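Local coordinates for pyoverdine biosynthesis protein PvcB (Pseudomonas aeruginosa, PDB 4YLM) that catalyses the iron- and 2-oxoglutarate-dependent oxidation of tyrosine isonitrile in the biosynthesis of paerucumarin, at residues Q46-L51 with H56-R61; H244-R247 with L251-A254. One frame throughout, in Å; residues are numbered along the deposited sequence.

Interaction 1. Residues Q46-L51 with H56-R61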
# COMPACT_ATOMS: atom_id res chain seq x y z
N GLN A 46 5.46 -0.82 -4.41
CA GLN A 46 4.02 -1.08 -4.31
C GLN A 46 3.27 0.23 -4.05
O GLN A 46 2.18 0.46 -4.58
CB GLN A 46 3.71 -2.10 -3.21
CG GLN A 46 2.25 -2.59 -3.19
CD GLN A 46 1.82 -3.22 -4.51
OE1 GLN A 46 2.56 -3.99 -5.12
NE2 GLN A 46 0.62 -2.86 -4.98
N TRP A 47 3.85 1.08 -3.21
CA TRP A 47 3.26 2.37 -2.91
C TRP A 47 3.28 3.28 -4.15
O TRP A 47 2.28 3.94 -4.46
CB TRP A 47 4.03 3.01 -1.75
CG TRP A 47 3.59 4.38 -1.39
CD1 TRP A 47 2.43 4.74 -0.75
CD2 TRP A 47 4.33 5.59 -1.59
NE1 TRP A 47 2.42 6.09 -0.54
CE2 TRP A 47 3.56 6.64 -1.06
CE3 TRP A 47 5.58 5.88 -2.16
CZ2 TRP A 47 3.99 7.97 -1.08
CZ3 TRP A 47 6.01 7.21 -2.18
CH2 TRP A 47 5.21 8.23 -1.65
N LEU A 48 4.40 3.32 -4.86
CA LEU A 48 4.52 4.13 -6.07
C LEU A 48 3.48 3.69 -7.10
O LEU A 48 2.89 4.52 -7.77
CB LEU A 48 5.92 4.01 -6.67
CG LEU A 48 7.02 4.72 -5.90
CD1 LEU A 48 8.39 4.40 -6.52
CD2 LEU A 48 6.74 6.22 -5.88
N LYS A 49 3.28 2.39 -7.22
CA LYS A 49 2.32 1.84 -8.18
C LYS A 49 0.89 2.31 -7.86
O LYS A 49 0.11 2.65 -8.77
CB LYS A 49 2.39 0.31 -8.14
CG LYS A 49 2.28 -0.36 -9.48
CD LYS A 49 2.39 -1.89 -9.36
CE LYS A 49 3.77 -2.34 -8.87
NZ LYS A 49 3.87 -3.83 -8.91
N GLY A 50 0.54 2.32 -6.58
CA GLY A 50 -0.73 2.86 -6.13
C GLY A 50 -0.90 4.32 -6.53
O GLY A 50 -1.94 4.71 -7.07
N LEU A 51 0.11 5.15 -6.26
CA LEU A 51 0.06 6.56 -6.64
C LEU A 51 -0.03 6.75 -8.16
O LEU A 51 -0.77 7.61 -8.63
CB LEU A 51 1.28 7.31 -6.10
CG LEU A 51 1.45 7.39 -4.58
CD1 LEU A 51 2.79 8.04 -4.22
CD2 LEU A 51 0.27 8.11 -3.92
N HIS A 56 -1.88 9.04 -12.04
CA HIS A 56 -1.59 8.77 -13.47
C HIS A 56 -0.20 9.12 -13.97
O HIS A 56 0.30 8.50 -14.92
CB HIS A 56 -2.68 9.37 -14.39
CG HIS A 56 -4.07 9.01 -13.97
ND1 HIS A 56 -4.46 7.70 -13.78
CD2 HIS A 56 -5.14 9.78 -13.67
CE1 HIS A 56 -5.73 7.68 -13.39
NE2 HIS A 56 -6.16 8.92 -13.31
N LEU A 57 0.44 10.11 -13.37
CA LEU A 57 1.78 10.51 -13.78
C LEU A 57 2.59 10.94 -12.56
O LEU A 57 2.23 11.90 -11.88
CB LEU A 57 1.71 11.68 -14.79
CG LEU A 57 3.04 12.12 -15.43
CD1 LEU A 57 3.69 10.96 -16.20
CD2 LEU A 57 2.86 13.34 -16.36
N LEU A 58 3.67 10.22 -12.27
CA LEU A 58 4.52 10.59 -11.15
C LEU A 58 5.84 11.15 -11.68
O LEU A 58 6.43 10.60 -12.61
CB LEU A 58 4.84 9.38 -10.26
CG LEU A 58 3.67 8.49 -9.83
CD1 LEU A 58 4.19 7.40 -8.87
CD2 LEU A 58 2.58 9.32 -9.15
N LEU A 59 6.30 12.24 -11.06
CA LEU A 59 7.61 12.78 -11.37
C LEU A 59 8.42 12.70 -10.09
O LEU A 59 8.10 13.37 -9.12
CB LEU A 59 7.49 14.24 -11.84
CG LEU A 59 8.79 15.06 -11.87
CD1 LEU A 59 9.84 14.37 -12.74
CD2 LEU A 59 8.53 16.52 -12.35
N LEU A 60 9.41 11.82 -10.06
CA LEU A 60 10.35 11.78 -8.94
C LEU A 60 11.57 12.59 -9.35
O LEU A 60 12.28 12.23 -10.29
CB LEU A 60 10.78 10.34 -8.61
CG LEU A 60 9.70 9.45 -7.97
CD1 LEU A 60 8.67 9.03 -8.99
CD2 LEU A 60 10.37 8.22 -7.35
N ARG A 61 11.80 13.69 -8.64
CA ARG A 61 12.81 14.66 -9.05
C ARG A 61 13.76 14.98 -7.92
O ARG A 61 13.34 15.27 -6.80
CB ARG A 61 12.14 15.94 -9.59
CG ARG A 61 13.11 17.09 -9.91
CD ARG A 61 12.45 18.14 -10.82
NE ARG A 61 12.37 17.69 -12.21
CZ ARG A 61 11.90 18.43 -13.21
NH1 ARG A 61 11.43 19.65 -12.98
NH2 ARG A 61 11.88 17.94 -14.44

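Interaction 2. Residues H244-R247 with L251-A254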
# COMPACT_ATOMS: atom_id res chain seq x y z
N HIS A 244 6.32 17.80 -20.27
CA HIS A 244 7.44 17.62 -19.35
C HIS A 244 8.79 18.07 -19.89
O HIS A 244 9.25 17.58 -20.93
CB HIS A 244 7.57 16.16 -18.91
CG HIS A 244 8.58 15.96 -17.82
ND1 HIS A 244 8.45 16.57 -16.58
CD2 HIS A 244 9.74 15.26 -17.78
CE1 HIS A 244 9.49 16.24 -15.83
NE2 HIS A 244 10.28 15.45 -16.53
N ARG A 245 9.44 18.96 -19.15
CA ARG A 245 10.81 19.37 -19.42
C ARG A 245 11.76 18.49 -18.61
O ARG A 245 11.84 18.62 -17.39
CB ARG A 245 10.98 20.84 -19.01
CG ARG A 245 12.39 21.40 -19.17
CD ARG A 245 12.65 21.87 -20.59
NE ARG A 245 11.69 22.90 -21.01
CZ ARG A 245 11.43 23.21 -22.28
NH1 ARG A 245 12.05 22.56 -23.27
NH2 ARG A 245 10.54 24.15 -22.57
N TRP A 246 12.48 17.59 -19.27
CA TRP A 246 13.34 16.64 -18.57
C TRP A 246 14.51 17.27 -17.82
O TRP A 246 15.15 18.20 -18.32
CB TRP A 246 13.88 15.60 -19.56
CG TRP A 246 12.82 14.74 -20.14
CD1 TRP A 246 12.24 14.86 -21.37
CD2 TRP A 246 12.18 13.62 -19.51
NE1 TRP A 246 11.28 13.88 -21.54
CE2 TRP A 246 11.24 13.11 -20.41
CE3 TRP A 246 12.33 13.01 -18.25
CZ2 TRP A 246 10.44 12.01 -20.11
CZ3 TRP A 246 11.53 11.92 -17.96
CH2 TRP A 246 10.60 11.43 -18.88
N ARG A 247 14.80 16.74 -16.63
CA ARG A 247 16.04 17.08 -15.93
C ARG A 247 16.77 15.79 -15.59
O ARG A 247 16.15 14.75 -15.36
CB ARG A 247 15.77 17.86 -14.64
CG ARG A 247 14.85 19.06 -14.83
CD ARG A 247 15.54 20.34 -14.41
NE ARG A 247 14.69 21.17 -13.55
CZ ARG A 247 13.86 22.11 -14.00
NH1 ARG A 247 13.74 22.34 -15.31
NH2 ARG A 247 13.13 22.81 -13.13
N LEU A 251 12.87 10.52 -12.60
CA LEU A 251 12.27 9.22 -12.87
C LEU A 251 10.78 9.48 -13.01
O LEU A 251 10.17 10.05 -12.12
CB LEU A 251 12.54 8.23 -11.72
CG LEU A 251 12.04 6.80 -12.00
CD1 LEU A 251 12.98 6.10 -12.98
CD2 LEU A 251 11.93 5.99 -10.72
N VAL A 252 10.22 9.10 -14.15
CA VAL A 252 8.83 9.35 -14.44
C VAL A 252 8.13 8.01 -14.61
O VAL A 252 8.63 7.11 -15.29
CB VAL A 252 8.65 10.23 -15.71
CG1 VAL A 252 7.21 10.21 -16.21
CG2 VAL A 252 9.14 11.66 -15.43
N ILE A 253 6.97 7.88 -13.97
CA ILE A 253 6.18 6.67 -14.09
C ILE A 253 4.82 7.10 -14.58
O ILE A 253 4.14 7.87 -13.91
CB ILE A 253 6.02 5.99 -12.71
CG1 ILE A 253 7.40 5.63 -12.14
CG2 ILE A 253 5.12 4.77 -12.84
CD1 ILE A 253 7.36 5.24 -10.65
N ALA A 254 4.42 6.61 -15.75
CA ALA A 254 3.19 7.03 -16.41
C ALA A 254 2.21 5.87 -16.52
O ALA A 254 2.61 4.74 -16.82
CB ALA A 254 3.52 7.59 -17.83

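Interaction 1. Residues Q46-L51 with H56-R61
Leu48 and Leu51 on helix 45-55 meet Leu58 and Leu60 on strand 57-60 in the closing half of a beta-alpha-beta unit, whose first strand, 29-33, lies parallel to 57-60. The helix packs on the sheet of this TauD/TfdA-type oxygenase, its short segment running at 132° to the strand with axes 9.1 Å apart. Leu58 is central. With its CG anti to the carbonyl carbon (chi1 -48°), both of its methyls end against the helix. Leu58 CD1 lies 4.1 Å from Leu48 CD2, the two side chains crossing obliquely, and also 3.3 Å from the backbone oxygen, Leu48 O; it reaches Leu51 CB as well, at 4.0 Å. Two residues on, Leu60 faces the same side and brings its CD2 to 4.4 Å from Leu48 CD1, a looser touch. No hydrogen bond joins the segments, so buried aliphatic surface does the work, and Leu31 of strand 29-33 adds to it against Leu48. At the turn into the strand, His56 takes a positive phi of 73°; its CB points away from the helix segment, and ND1 hydrogen-bonds to Asp255 OD2. The other methyl, Leu58 CD2, sits 3.9 Å from Leu51 CB.

Interaction 2. Residues H244-R247 with L251-A254
Val252 of strand 251-255 meets His244, which ends strand 241-244, and Trp246, which follows in the loop leading on to 251-255. The loop joins strands that are not paired with each other, and the contact is side chain to side chain. The apolar part centres on one methyl. Val252 CG2 lies 3.5 Å from Trp246 CZ3 and 3.8 Å from Trp246 CH2, at the far end of the six-membered ring, and the two side chains cross at about a right angle. The same methyl reaches His244 more loosely, 4.1 Å from His244 NE2.

The aromatic part lies within 244-247. The imidazole presents an edge to the indole: His244 CD2 stands 3.4 Å above the Trp246 ring, over its centre, while Trp246 CD2 lies in the plane of the imidazole. His244 CB points toward the strand, and the first torsion (chi1 -171°) carries the ring further, bringing NE2 to Val252 CG2.

Polar groups find partners beyond the segments. His244 ND1 bonds to Tyr242 OH and NE2 to Asp250 OD2, and Trp246 NE1 bonds to Thr141 OG1. With no hydrogen bond between the segments, the contact is dispersive; the outside bonds, together with the packing of imidazole on indole, probably fix the orientation of the rings.

The two contacts illustrate how neighbouring strands can share a sheet while packing against different layers. Strands 57-60 and 251-255 are antiparallel partners, joined by probable hydrogen bonds from Leu60 N to Leu251 O (2.8 Å) and from Leu58 N to Ile253 O (2.9 Å). Interaction 1 lays a helix against strand 57-60; in interaction 2 Val252 turns to the aromatic side, where Leu57 and Leu59 also touch it. The centres are 11 Å apart. Asp250 ties the two regions together: it accepts a hydrogen bond from His244 NE2 and forms a salt bridge with Arg61 NH2 through the same OD2. The side chain of His261, a probable ligand of the catalytic iron, is about 9 Å from that of Trp246 and about 11 Å from that of His56.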